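GrgF (Penicillium sp. sh18, PDB 6LZH) acts as a polyketide transferase of the alpha/beta hydrolase fold in the biosynthesis of the fungal furanone gregatin A, where two polyketide chains are fused. Local coordinates at residues 13-24 with 64-75; 87-96 with 120-131. One frame throughout, in Å; residues are numbered along the deposited sequence.

Contact 1: residues 13-24 with 64-75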
loop_
_atom_site.group_PDB
_atom_site.type_symbol
_atom_site.label_atom_id
_atom_site.label_comp_id
_atom_site.label_asym_id
_atom_site.label_seq_id
_atom_site.Cartn_x
_atom_site.Cartn_y
_atom_site.Cartn_z
ATOM N N PHE A 13 -22.491 6.277 1.168
ATOM C CA PHE A 13 -22.147 5.317 2.204
ATOM C C PHE A 13 -20.818 5.739 2.807
ATOM O O PHE A 13 -20.072 6.529 2.214
ATOM C CB PHE A 13 -22.096 3.870 1.669
ATOM C CG PHE A 13 -21.041 3.641 0.585
ATOM C CD1 PHE A 13 -21.308 3.961 -0.752
ATOM C CD2 PHE A 13 -19.803 3.091 0.906
ATOM C CE1 PHE A 13 -20.354 3.741 -1.750
ATOM C CE2 PHE A 13 -18.836 2.861 -0.077
ATOM C CZ PHE A 13 -19.111 3.187 -1.408
ATOM N N THR A 14 -20.545 5.223 4.004
ATOM C CA THR A 14 -19.406 5.652 4.809
ATOM C C THR A 14 -18.276 4.630 4.721
ATOM O O THR A 14 -18.522 3.420 4.695
ATOM C CB THR A 14 -19.841 5.853 6.266
ATOM O OG1 THR A 14 -20.994 6.715 6.291
ATOM C CG2 THR A 14 -18.733 6.501 7.092
ATOM N N THR A 15 -17.034 5.118 4.666
ATOM C CA THR A 15 -15.887 4.221 4.618
ATOM C C THR A 15 -15.311 4.012 6.017
ATOM O O THR A 15 -15.553 4.797 6.937
ATOM C CB THR A 15 -14.790 4.773 3.700
ATOM O OG1 THR A 15 -14.274 5.982 4.266
ATOM C CG2 THR A 15 -15.343 5.071 2.311
ATOM N N LEU A 16 -14.506 2.957 6.154
ATOM C CA LEU A 16 -13.877 2.692 7.445
ATOM C C LEU A 16 -13.065 3.894 7.917
ATOM O O LEU A 16 -13.036 4.197 9.115
ATOM C CB LEU A 16 -13.006 1.439 7.364
ATOM C CG LEU A 16 -12.298 0.937 8.635
ATOM C CD1 LEU A 16 -13.288 0.616 9.754
ATOM C CD2 LEU A 16 -11.474 -0.283 8.308
ATOM N N ASP A 17 -12.430 4.622 6.995
ATOM C CA ASP A 17 -11.637 5.774 7.402
ATOM C C ASP A 17 -12.442 7.071 7.418
ATOM O O ASP A 17 -11.851 8.155 7.374
ATOM C CB ASP A 17 -10.375 5.919 6.530
ATOM C CG ASP A 17 -10.601 5.578 5.060
ATOM O OD1 ASP A 17 -11.755 5.420 4.620
ATOM O OD2 ASP A 17 -9.590 5.471 4.329
ATOM N N GLY A 18 -13.772 6.987 7.511
ATOM C CA GLY A 18 -14.584 8.140 7.845
ATOM C C GLY A 18 -15.049 9.018 6.706
ATOM O O GLY A 18 -15.573 10.109 6.968
ATOM N N LEU A 19 -14.888 8.597 5.460
ATOM C CA LEU A 19 -15.319 9.408 4.331
ATOM C C LEU A 19 -16.728 9.030 3.896
ATOM O O LEU A 19 -17.137 7.875 4.019
ATOM C CB LEU A 19 -14.377 9.214 3.141
ATOM C CG LEU A 19 -12.903 9.434 3.447
ATOM C CD1 LEU A 19 -12.081 8.844 2.351
ATOM C CD2 LEU A 19 -12.654 10.916 3.571
ATOM N N THR A 20 -17.451 10.010 3.343
ATOM C CA THR A 20 -18.692 9.751 2.624
ATOM C C THR A 20 -18.385 9.641 1.136
ATOM O O THR A 20 -17.852 10.577 0.537
ATOM C CB THR A 20 -19.717 10.864 2.850
ATOM O OG1 THR A 20 -20.056 10.942 4.236
ATOM C CG2 THR A 20 -20.973 10.571 2.060
ATOM N N LEU A 21 -18.706 8.500 0.548
ATOM C CA LEU A 21 -18.639 8.323 -0.894
ATOM C C LEU A 21 -20.051 8.396 -1.440
ATOM O O LEU A 21 -20.990 7.914 -0.802
ATOM C CB LEU A 21 -18.024 6.975 -1.262
ATOM C CG LEU A 21 -16.641 6.668 -0.679
ATOM C CD1 LEU A 21 -16.098 5.395 -1.313
ATOM C CD2 LEU A 21 -15.676 7.839 -0.881
ATOM N N ARG A 22 -20.199 8.976 -2.619
ATOM C CA ARG A 22 -21.526 9.209 -3.175
ATOM C C ARG A 22 -21.623 8.603 -4.559
ATOM O O ARG A 22 -20.629 8.512 -5.289
ATOM C CB ARG A 22 -21.843 10.721 -3.216
ATOM C CG ARG A 22 -21.822 11.363 -1.821
ATOM C CD ARG A 22 -22.150 12.865 -1.786
ATOM N NE ARG A 22 -22.145 13.353 -0.402
ATOM C CZ ARG A 22 -21.050 13.722 0.267
ATOM N NH1 ARG A 22 -19.860 13.702 -0.312
ATOM N NH2 ARG A 22 -21.146 14.129 1.526
ATOM N N GLY A 23 -22.829 8.187 -4.913
ATOM C CA GLY A 23 -23.000 7.536 -6.181
ATOM C C GLY A 23 -24.455 7.326 -6.512
ATOM O O GLY A 23 -25.348 7.980 -5.961
ATOM N N TRP A 24 -24.665 6.385 -7.416
ATOM C CA TRP A 24 -25.964 6.117 -8.000
ATOM C C TRP A 24 -26.285 4.651 -7.821
ATOM O O TRP A 24 -25.431 3.789 -8.040
ATOM C CB TRP A 24 -25.998 6.451 -9.499
ATOM C CG TRP A 24 -25.989 7.907 -9.810
ATOM C CD1 TRP A 24 -26.597 8.904 -9.095
ATOM C CD2 TRP A 24 -25.364 8.539 -10.931
ATOM N NE1 TRP A 24 -26.376 10.113 -9.697
ATOM C CE2 TRP A 24 -25.620 9.920 -10.826
ATOM C CE3 TRP A 24 -24.596 8.071 -12.009
ATOM C CZ2 TRP A 24 -25.150 10.844 -11.764
ATOM C CZ3 TRP A 24 -24.131 8.988 -12.939
ATOM C CH2 TRP A 24 -24.411 10.363 -12.809
ATOM N N LEU A 64 -24.524 -0.495 -8.316
ATOM C CA LEU A 64 -24.010 0.629 -7.538
ATOM C C LEU A 64 -22.849 1.240 -8.316
ATOM O O LEU A 64 -21.873 0.549 -8.638
ATOM C CB LEU A 64 -23.530 0.184 -6.148
ATOM C CG LEU A 64 -22.819 1.276 -5.329
ATOM C CD1 LEU A 64 -23.764 2.470 -4.984
ATOM C CD2 LEU A 64 -22.190 0.696 -4.074
ATOM N N LEU A 65 -22.961 2.521 -8.639
ATOM C CA LEU A 65 -21.926 3.235 -9.375
ATOM C C LEU A 65 -21.555 4.451 -8.547
ATOM O O LEU A 65 -22.405 5.313 -8.316
ATOM C CB LEU A 65 -22.462 3.641 -10.757
ATOM C CG LEU A 65 -21.624 4.464 -11.706
ATOM C CD1 LEU A 65 -20.265 3.828 -11.831
ATOM C CD2 LEU A 65 -22.329 4.579 -13.081
ATOM N N TYR A 66 -20.309 4.534 -8.086
ATOM C CA TYR A 66 -19.980 5.608 -7.159
ATOM C C TYR A 66 -18.665 6.294 -7.501
ATOM O O TYR A 66 -17.825 5.755 -8.225
ATOM C CB TYR A 66 -19.972 5.105 -5.719
ATOM C CG TYR A 66 -18.876 4.158 -5.283
ATOM C CD1 TYR A 66 -17.602 4.628 -4.973
ATOM C CD2 TYR A 66 -19.144 2.811 -5.093
ATOM C CE1 TYR A 66 -16.620 3.783 -4.531
ATOM C CE2 TYR A 66 -18.160 1.938 -4.635
ATOM C CZ TYR A 66 -16.897 2.433 -4.353
ATOM O OH TYR A 66 -15.906 1.588 -3.897
ATOM N N ASP A 67 -18.528 7.526 -6.996
ATOM C CA ASP A 67 -17.309 8.295 -7.201
ATOM C C ASP A 67 -16.289 7.856 -6.163
ATOM O O ASP A 67 -16.607 7.849 -4.963
ATOM C CB ASP A 67 -17.570 9.808 -7.089
ATOM C CG ASP A 67 -18.309 10.370 -8.299
ATOM O OD1 ASP A 67 -17.994 9.960 -9.429
ATOM O OD2 ASP A 67 -19.180 11.246 -8.132
ATOM N N PRO A 68 -15.100 7.421 -6.572
ATOM C CA PRO A 68 -14.069 7.068 -5.592
ATOM C C PRO A 68 -13.680 8.279 -4.759
ATOM O O PRO A 68 -14.037 9.422 -5.052
ATOM C CB PRO A 68 -12.900 6.578 -6.457
ATOM C CG PRO A 68 -13.527 6.208 -7.774
ATOM C CD PRO A 68 -14.663 7.165 -7.957
ATOM N N ARG A 69 -12.944 8.007 -3.683
ATOM C CA ARG A 69 -12.423 9.059 -2.828
ATOM C C ARG A 69 -11.781 10.172 -3.642
ATOM O O ARG A 69 -10.977 9.913 -4.541
ATOM C CB ARG A 69 -11.384 8.466 -1.874
ATOM C CG ARG A 69 -11.041 9.394 -0.742
ATOM C CD ARG A 69 -9.869 10.291 -1.050
ATOM N NE ARG A 69 -8.597 9.586 -1.015
ATOM C CZ ARG A 69 -7.437 10.174 -1.274
ATOM N NH1 ARG A 69 -6.301 9.480 -1.223
ATOM N NH2 ARG A 69 -7.418 11.463 -1.601
ATOM N N GLY A 70 -12.116 11.415 -3.295
ATOM C CA GLY A 70 -11.436 12.562 -3.875
ATOM C C GLY A 70 -11.854 12.881 -5.290
ATOM O O GLY A 70 -11.175 13.643 -5.974
ATOM N N ILE A 71 -12.954 12.304 -5.758
ATOM C CA ILE A 71 -13.389 12.420 -7.143
ATOM C C ILE A 71 -14.866 12.791 -7.153
ATOM O O ILE A 71 -15.618 12.342 -6.284
ATOM C CB ILE A 71 -13.155 11.088 -7.899
ATOM C CG1 ILE A 71 -11.661 10.751 -7.967
ATOM C CG2 ILE A 71 -13.794 11.108 -9.271
ATOM C CD1 ILE A 71 -10.911 11.483 -9.064
ATOM N N GLY A 72 -15.275 13.622 -8.118
ATOM C CA GLY A 72 -16.697 13.811 -8.368
ATOM C C GLY A 72 -17.409 14.363 -7.146
ATOM O O GLY A 72 -16.974 15.347 -6.545
ATOM N N ALA A 73 -18.489 13.695 -6.742
ATOM C CA ALA A 73 -19.307 14.110 -5.604
ATOM C C ALA A 73 -18.830 13.558 -4.261
ATOM O O ALA A 73 -19.419 13.900 -3.230
ATOM C CB ALA A 73 -20.761 13.687 -5.834
ATOM N N SER A 74 -17.805 12.709 -4.238
ATOM C CA SER A 74 -17.395 12.044 -3.008
ATOM C C SER A 74 -16.472 12.926 -2.180
ATOM O O SER A 74 -15.755 13.782 -2.705
ATOM C CB SER A 74 -16.695 10.709 -3.316
ATOM O OG SER A 74 -17.669 9.756 -3.717
ATOM N N ASP A 75 -16.498 12.699 -0.866
ATOM C CA ASP A 75 -15.542 13.316 0.043
ATOM C C ASP A 75 -14.125 12.872 -0.298
ATOM O O ASP A 75 -13.907 11.925 -1.051
ATOM C CB ASP A 75 -15.824 12.932 1.500
ATOM C CG ASP A 75 -17.077 13.574 2.055
ATOM O OD1 ASP A 75 -17.675 14.432 1.377
ATOM O OD2 ASP A 75 -17.465 13.196 3.174
HETATM O O HOH W 1 -19.445 14.555 4.060
#

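Contact 2: residues 87-96 with 120-131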
loop_
_atom_site.group_PDB
_atom_site.type_symbol
_atom_site.label_atom_id
_atom_site.label_comp_id
_atom_site.label_asym_id
_atom_site.label_seq_id
_atom_site.Cartn_x
_atom_site.Cartn_y
_atom_site.Cartn_z
ATOM N N GLN A 87 -8.699 2.451 -2.431
ATOM C CA GLN A 87 -9.910 2.316 -3.237
ATOM C C GLN A 87 -10.421 0.886 -3.188
ATOM O O GLN A 87 -11.638 0.653 -3.134
ATOM C CB GLN A 87 -9.646 2.770 -4.681
ATOM C CG GLN A 87 -10.933 3.015 -5.488
ATOM C CD GLN A 87 -10.720 3.684 -6.847
ATOM O OE1 GLN A 87 -9.799 4.513 -7.040
ATOM N NE2 GLN A 87 -11.591 3.333 -7.803
ATOM N N ALA A 88 -9.506 -0.087 -3.182
ATOM C CA ALA A 88 -9.921 -1.471 -2.983
ATOM C C ALA A 88 -10.558 -1.642 -1.616
ATOM O O ALA A 88 -11.569 -2.336 -1.478
ATOM C CB ALA A 88 -8.719 -2.412 -3.121
ATOM N N GLU A 89 -9.949 -1.047 -0.581
ATOM C CA GLU A 89 -10.543 -1.104 0.751
ATOM C C GLU A 89 -11.956 -0.549 0.731
ATOM O O GLU A 89 -12.863 -1.102 1.364
ATOM C CB GLU A 89 -9.689 -0.318 1.739
ATOM C CG GLU A 89 -8.489 -1.063 2.266
ATOM C CD GLU A 89 -7.758 -0.232 3.300
ATOM O OE1 GLU A 89 -8.268 -0.067 4.431
ATOM O OE2 GLU A 89 -6.699 0.292 2.954
ATOM N N HIS A 90 -12.160 0.541 -0.001
ATOM C CA HIS A 90 -13.473 1.166 -0.036
ATOM C C HIS A 90 -14.494 0.269 -0.722
ATOM O O HIS A 90 -15.679 0.322 -0.392
ATOM C CB HIS A 90 -13.365 2.526 -0.714
ATOM C CG HIS A 90 -12.710 3.563 0.140
ATOM N ND1 HIS A 90 -12.360 4.811 -0.332
ATOM C CD2 HIS A 90 -12.344 3.537 1.447
ATOM C CE1 HIS A 90 -11.807 5.507 0.644
ATOM N NE2 HIS A 90 -11.786 4.758 1.735
ATOM N N LEU A 91 -14.051 -0.579 -1.657
ATOM C CA LEU A 91 -14.966 -1.548 -2.263
ATOM C C LEU A 91 -15.425 -2.593 -1.251
ATOM O O LEU A 91 -16.559 -3.083 -1.341
ATOM C CB LEU A 91 -14.309 -2.232 -3.454
ATOM C CG LEU A 91 -14.279 -1.428 -4.748
ATOM C CD1 LEU A 91 -13.503 -2.206 -5.806
ATOM C CD2 LEU A 91 -15.706 -1.130 -5.245
ATOM N N HIS A 92 -14.578 -2.941 -0.277
ATOM C CA HIS A 92 -15.055 -3.771 0.833
ATOM C C HIS A 92 -16.144 -3.046 1.630
ATOM O O HIS A 92 -17.120 -3.659 2.080
ATOM C CB HIS A 92 -13.914 -4.147 1.777
ATOM C CG HIS A 92 -12.685 -4.674 1.101
ATOM N ND1 HIS A 92 -12.727 -5.399 -0.071
ATOM C CD2 HIS A 92 -11.373 -4.572 1.436
ATOM C CE1 HIS A 92 -11.495 -5.734 -0.424
ATOM N NE2 HIS A 92 -10.656 -5.250 0.477
ATOM N N ASP A 93 -15.984 -1.741 1.831
ATOM C CA ASP A 93 -17.011 -0.987 2.544
ATOM C C ASP A 93 -18.278 -0.882 1.704
ATOM O O ASP A 93 -19.396 -0.914 2.239
ATOM C CB ASP A 93 -16.480 0.406 2.915
ATOM C CG ASP A 93 -15.315 0.340 3.890
ATOM O OD1 ASP A 93 -15.198 -0.700 4.576
ATOM O OD2 ASP A 93 -14.513 1.321 3.959
ATOM N N ALA A 94 -18.121 -0.787 0.387
ATOM C CA ALA A 94 -19.287 -0.777 -0.492
ATOM C C ALA A 94 -20.039 -2.104 -0.427
ATOM O O ALA A 94 -21.274 -2.119 -0.361
ATOM C CB ALA A 94 -18.848 -0.464 -1.925
ATOM N N VAL A 95 -19.311 -3.229 -0.424
ATOM C CA VAL A 95 -19.957 -4.538 -0.304
ATOM C C VAL A 95 -20.731 -4.623 1.015
ATOM O O VAL A 95 -21.885 -5.068 1.049
ATOM C CB VAL A 95 -18.908 -5.662 -0.425
ATOM C CG1 VAL A 95 -19.449 -6.996 0.132
ATOM C CG2 VAL A 95 -18.419 -5.819 -1.868
ATOM N N THR A 96 -20.108 -4.183 2.114
ATOM C CA THR A 96 -20.772 -4.149 3.422
ATOM C C THR A 96 -22.078 -3.373 3.360
ATOM O O THR A 96 -23.119 -3.848 3.828
ATOM C CB THR A 96 -19.836 -3.517 4.455
ATOM O OG1 THR A 96 -18.676 -4.337 4.596
ATOM C CG2 THR A 96 -20.530 -3.346 5.812
ATOM N N VAL A 120 -8.439 -1.991 -9.363
ATOM C CA VAL A 120 -8.986 -1.972 -7.999
ATOM C C VAL A 120 -9.984 -3.114 -7.791
ATOM O O VAL A 120 -10.059 -3.714 -6.706
ATOM C CB VAL A 120 -9.612 -0.588 -7.744
ATOM C CG1 VAL A 120 -10.469 -0.575 -6.508
ATOM C CG2 VAL A 120 -8.514 0.478 -7.667
ATOM N N THR A 121 -10.792 -3.405 -8.813
ATOM C CA THR A 121 -11.744 -4.519 -8.744
ATOM C C THR A 121 -11.031 -5.851 -8.501
ATOM O O THR A 121 -11.433 -6.634 -7.630
ATOM C CB THR A 121 -12.577 -4.562 -10.039
ATOM O OG1 THR A 121 -13.508 -3.466 -10.056
ATOM C CG2 THR A 121 -13.392 -5.879 -10.162
ATOM N N LEU A 122 -9.982 -6.144 -9.281
ATOM C CA LEU A 122 -9.248 -7.392 -9.079
ATOM C C LEU A 122 -8.615 -7.451 -7.687
ATOM O O LEU A 122 -8.591 -8.512 -7.045
ATOM C CB LEU A 122 -8.177 -7.545 -10.163
ATOM C CG LEU A 122 -8.737 -7.717 -11.580
ATOM C CD1 LEU A 122 -7.672 -7.523 -12.638
ATOM C CD2 LEU A 122 -9.460 -9.064 -11.750
ATOM N N ALA A 123 -8.074 -6.330 -7.210
ATOM C CA ALA A 123 -7.445 -6.340 -5.891
ATOM C C ALA A 123 -8.481 -6.572 -4.801
ATOM O O ALA A 123 -8.235 -7.314 -3.846
ATOM C CB ALA A 123 -6.704 -5.020 -5.652
ATOM N N ALA A 124 -9.641 -5.930 -4.916
ATOM C CA ALA A 124 -10.683 -6.146 -3.915
ATOM C C ALA A 124 -11.152 -7.597 -3.927
ATOM O O ALA A 124 -11.381 -8.193 -2.865
ATOM C CB ALA A 124 -11.851 -5.186 -4.154
ATOM N N ALA A 125 -11.271 -8.197 -5.125
ATOM C CA ALA A 125 -11.644 -9.609 -5.206
ATOM C C ALA A 125 -10.563 -10.506 -4.614
ATOM O O ALA A 125 -10.856 -11.621 -4.165
ATOM C CB ALA A 125 -11.897 -10.005 -6.660
ATOM N N ALA A 126 -9.316 -10.044 -4.624
ATOM C CA ALA A 126 -8.236 -10.830 -4.029
ATOM C C ALA A 126 -8.432 -10.993 -2.529
ATOM O O ALA A 126 -8.001 -11.993 -1.948
ATOM C CB ALA A 126 -6.887 -10.155 -4.313
ATOM N N PHE A 127 -9.062 -10.014 -1.881
ATOM C CA PHE A 127 -9.102 -9.969 -0.427
ATOM C C PHE A 127 -10.464 -10.302 0.164
ATOM O O PHE A 127 -10.525 -10.734 1.327
ATOM C CB PHE A 127 -8.681 -8.571 0.065
ATOM C CG PHE A 127 -7.319 -8.143 -0.404
ATOM C CD1 PHE A 127 -6.247 -9.028 -0.359
ATOM C CD2 PHE A 127 -7.103 -6.854 -0.883
ATOM C CE1 PHE A 127 -4.975 -8.642 -0.797
ATOM C CE2 PHE A 127 -5.836 -6.460 -1.302
ATOM C CZ PHE A 127 -4.771 -7.369 -1.261
ATOM N N ASP A 128 -11.546 -10.137 -0.595
ATOM C CA ASP A 128 -12.892 -10.144 -0.023
ATOM C C ASP A 128 -13.694 -11.317 -0.579
ATOM O O ASP A 128 -14.297 -11.219 -1.653
ATOM C CB ASP A 128 -13.587 -8.813 -0.304
ATOM C CG ASP A 128 -14.926 -8.694 0.400
ATOM O OD1 ASP A 128 -15.280 -9.620 1.170
ATOM O OD2 ASP A 128 -15.620 -7.672 0.175
ATOM N N LYS A 129 -13.749 -12.415 0.174
ATOM C CA LYS A 129 -14.479 -13.595 -0.284
ATOM C C LYS A 129 -15.996 -13.459 -0.161
ATOM O O LYS A 129 -16.709 -14.411 -0.497
ATOM C CB LYS A 129 -13.992 -14.837 0.484
ATOM C CG LYS A 129 -12.547 -15.159 0.199
ATOM C CD LYS A 129 -12.337 -15.409 -1.285
ATOM C CE LYS A 129 -10.887 -15.167 -1.667
ATOM N NZ LYS A 129 -10.726 -14.144 -2.731
ATOM N N ARG A 130 -16.509 -12.318 0.323
ATOM C CA ARG A 130 -17.933 -12.035 0.192
ATOM C C ARG A 130 -18.318 -11.703 -1.243
ATOM O O ARG A 130 -19.507 -11.707 -1.564
ATOM C CB ARG A 130 -18.341 -10.879 1.112
ATOM C CG ARG A 130 -17.983 -11.118 2.599
ATOM C CD ARG A 130 -18.168 -9.841 3.406
ATOM N NE ARG A 130 -17.359 -8.757 2.854
ATOM C CZ ARG A 130 -17.520 -7.473 3.159
ATOM N NH1 ARG A 130 -18.457 -7.103 4.038
ATOM N NH2 ARG A 130 -16.737 -6.560 2.589
ATOM N N VAL A 131 -17.347 -11.417 -2.108
ATOM C CA VAL A 131 -17.622 -11.103 -3.507
ATOM C C VAL A 131 -17.855 -12.411 -4.252
ATOM O O VAL A 131 -17.066 -13.357 -4.121
ATOM C CB VAL A 131 -16.452 -10.296 -4.109
ATOM C CG1 VAL A 131 -16.585 -10.156 -5.617
ATOM C CG2 VAL A 131 -16.353 -8.925 -3.420
HETATM O O HOH W 2 -14.877 -5.881 -1.784
#

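Contact 1: residues 13-24 with 64-75
Phe13 drives its edge into one face of the Tyr66 ring in a T-shaped stack, the planes at 78° and Phe13 CZ 3.6 Å from Tyr66 CE2. Over one face of the Phe13 ring, toward its rim, lies CB of Leu21, whose CD1 also comes within 3.6 Å of Tyr66 CE1. Both aromatic side chains place CG between the backbone N and the carbonyl carbon (chi1 62° for Phe13, 69° for Tyr66), a rotation that brings the rings together on one side of the sheet. The third flat group is the guanidinium of Arg22: Thr20 CG2 sits over the centre of one face, while Asp75 OD1 and a water lie at its edge. NH1 is shared, forming a nearly straight salt bridge to Asp75 OD1 (2.9 Å), which it meets from above the carboxylate plane, and a more bent bond to Ala73 O (3.0 Å); NE has a second acidic partner in Glu12 of strand 9-14. The water bridges Arg22 NH2 and Asp75 OD2. A leucine in place of Arg22 would probably leave Ala73 O without this donor and the Asp75 carboxylate without its charged mate, able to turn more freely. Ser74 OG works in both directions, accepting from Arg22 N at 2.9 Å and donating to Asp67 O. Asp75 N donates to Thr20 O, and Thr20 N reaches Asp75 OD2 from above the carboxylate plane, carrying the contact past strand 62-66. Antiparallel pairing joins Gly23 with Tyr66 and Trp24 with Leu65, and Asp67 N bonds to Arg22 O; at Gly23 a side chain would collide with Leu65 O. The contact thus lies at the antiparallel end of the alpha/beta hydrolase sheet, strand 20-26 running between 9-14 and 62-66, with Tyr66 packed on Leu91 of helix 84-99 and Leu65 on helix 49-58.

Contact 2: residues 87-96 with 120-131
Leu91 and Val120 meet at the tight end of this helix pair, Leu91 CD1 lying 3.5 Å from Val120 CG1. The same valine methyl, held anti to its backbone N (chi1 167°), reaches the backbone at Ala88, while CG2 rests on the aliphatic part of Gln87. Small residues permit the close approach: Ala88 and Ala124 have CA atoms 4.8 Å apart, and the axes of 87-96 and 120-127 come within 8.5 Å while crossing at -62°. Toward Asp128 and Arg130 the spacing widens, with 6.8 Å between the CA atoms of His92 and Asp128, and polar groups and water take over. His92 presents its ring edge to Ala124 O, and water 2 joins its ND1 to Asp128 OD2; its NE2 bonds to Tyr213 OH of the second subunit, placing this side at the dimer interface. Arg130 spans the wider end. It grips Asp128 side-on, NE to OD1 and NH2 to OD2, and OD1 also accepts from Arg130 N in an Asx turn. Beyond that pair, NH1 points almost straight at Thr96 OG1 (2.8 Å, in the guanidinium plane), whereas NH2 makes a more bent bond to His92 O (3.0 Å). Val95 CG1 lies over the centre of one guanidinium face, 3.6 Å from Arg130 CZ. The chemistry implies a division of labour: apolar and small side chains line the close approach, on the helix that follows Cys115 of the probable nucleophile elbow, whereas Asp128 probably offsets the arginine's charge and fixes its rotation, so that NH1, and NH2 shared with Asp128, meet helix 84-99.

From the N terminus, the chain runs through a hairpin of strands 9-14 and 20-26, passes through strand 32-38 and helix 49-58, and returns along strand 62-66 and the loop after it to close contact 1. Helix 84-99 follows, then strand 108-114 and the elbow bearing Cys115, the likely nucleophile, before helix 116-127 and its following turn close contact 2. The two closures are therefore in series, neither nested nor crossed. They nevertheless touch: the 15-18 turn reaches helix 84-99, where Leu16 N and Asp17 OD1 probably bond to Asp93 and His90. Through that helix, the antiparallel sheet edge is tied to the helix that follows Cys115, and both contacts border the second subunit.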